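Local coordinates for 2-nitropropane dioxygenase (Streptomyces ansochromogenes, PDB 3BW2), which is an FMN-dependent nitroalkane oxidase, probably acting as a nitronate monooxygenase that uses molecular oxygen for oxidative denitrification of alkyl nitronates, at residues E338-A341 with A342-A345. Residues are numbered along the deposited sequence; the frame is centred on the assembly and turned at random.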
# COMPACT_ATOMS: atom_id res chain seq x y z
N GLU A 338 22.53 5.44 -11.92
CA GLU A 338 23.36 4.32 -12.37
C GLU A 338 23.12 3.08 -11.53
O GLU A 338 23.00 1.97 -12.07
CB GLU A 338 24.85 4.71 -12.32
CG GLU A 338 25.21 5.84 -13.28
CD GLU A 338 26.66 6.28 -13.14
OE1 GLU A 338 27.07 7.21 -13.88
OE2 GLU A 338 27.40 5.70 -12.30
N VAL A 339 23.04 3.24 -10.22
CA VAL A 339 22.79 2.11 -9.33
C VAL A 339 21.40 1.55 -9.61
O VAL A 339 21.22 0.34 -9.73
CB VAL A 339 22.88 2.52 -7.85
CG1 VAL A 339 22.49 1.35 -6.95
CG2 VAL A 339 24.29 2.98 -7.52
N LEU A 340 20.41 2.43 -9.72
CA LEU A 340 19.05 1.98 -10.00
C LEU A 340 19.00 1.24 -11.34
O LEU A 340 18.33 0.21 -11.46
CB LEU A 340 18.09 3.18 -10.03
CG LEU A 340 17.88 3.89 -8.69
CD1 LEU A 340 17.07 5.17 -8.90
CD2 LEU A 340 17.16 2.96 -7.71
N ALA A 341 19.72 1.76 -12.33
CA ALA A 341 19.76 1.13 -13.65
C ALA A 341 20.35 -0.27 -13.57
O ALA A 341 19.88 -1.20 -14.23
CB ALA A 341 20.57 1.98 -14.61
N ALA A 342 21.40 -0.43 -12.76
CA ALA A 342 22.05 -1.72 -12.59
C ALA A 342 21.13 -2.69 -11.87
O ALA A 342 21.07 -3.87 -12.21
CB ALA A 342 23.35 -1.55 -11.81
N GLU A 343 20.42 -2.19 -10.86
CA GLU A 343 19.51 -3.03 -10.09
C GLU A 343 18.35 -3.47 -10.99
O GLU A 343 17.89 -4.61 -10.92
CB GLU A 343 19.01 -2.28 -8.86
CG GLU A 343 20.09 -2.09 -7.80
CD GLU A 343 19.67 -1.18 -6.66
OE1 GLU A 343 20.37 -1.15 -5.63
OE2 GLU A 343 18.64 -0.48 -6.80
N LEU A 344 17.91 -2.55 -11.84
CA LEU A 344 16.83 -2.82 -12.78
C LEU A 344 17.25 -3.95 -13.72
O LEU A 344 16.52 -4.93 -13.90
CB LEU A 344 16.52 -1.57 -13.60
CG LEU A 344 15.57 -1.74 -14.80
CD1 LEU A 344 14.23 -2.25 -14.32
CD2 LEU A 344 15.41 -0.40 -15.51
N ALA A 345 18.43 -3.82 -14.32
CA ALA A 345 18.93 -4.83 -15.24
C ALA A 345 19.07 -6.17 -14.52
O ALA A 345 18.70 -7.21 -15.06
CB ALA A 345 20.28 -4.39 -15.81
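The carboxylate of Glu-343 lies with one face against Val-339: methyl CG1 sits over that face, 3.8 Å from Glu-343 CD, and the carbonyl O of Val-339 lies on the same side. Further out, beside OE2 and displaced to the same side, Leu-340 CD2 comes within 3.9 Å of Glu-343 OE2. With CG beside its own backbone N (chi1 -71°) and the chain extended beyond, Glu-343 reaches back along the preceding turn, and its CG passes 3.3 Å from Val-339 O. Val-339 O also accepts a hydrogen bond from Glu-343 N at 2.9 Å, one of four consecutive i to i+4 bonds here; the next runs from Leu-344 N to Leu-340 O, 2.8 Å. Both carboxylate oxygens are engaged beyond this helix: OE1 in a salt bridge to Arg-329, OE2 accepting from the backbone N of Gly-220. Cut back to an alanine, Glu-343 would probably leave Arg-329 without its acidic mate, the Gly-220 N-H without this acceptor and Val-339 CG1 without the carboxylate packed against it. Leu-344 turns to the buried side, against Ile-223, Ala-224 and Leu-227 of helix 220-228 and Pro-12, just before strand 13-15. Helix 333-350 is thus fastened to the outside of the TIM barrel, where helix 220-228 connects parallel strands 211-214 and 233-236.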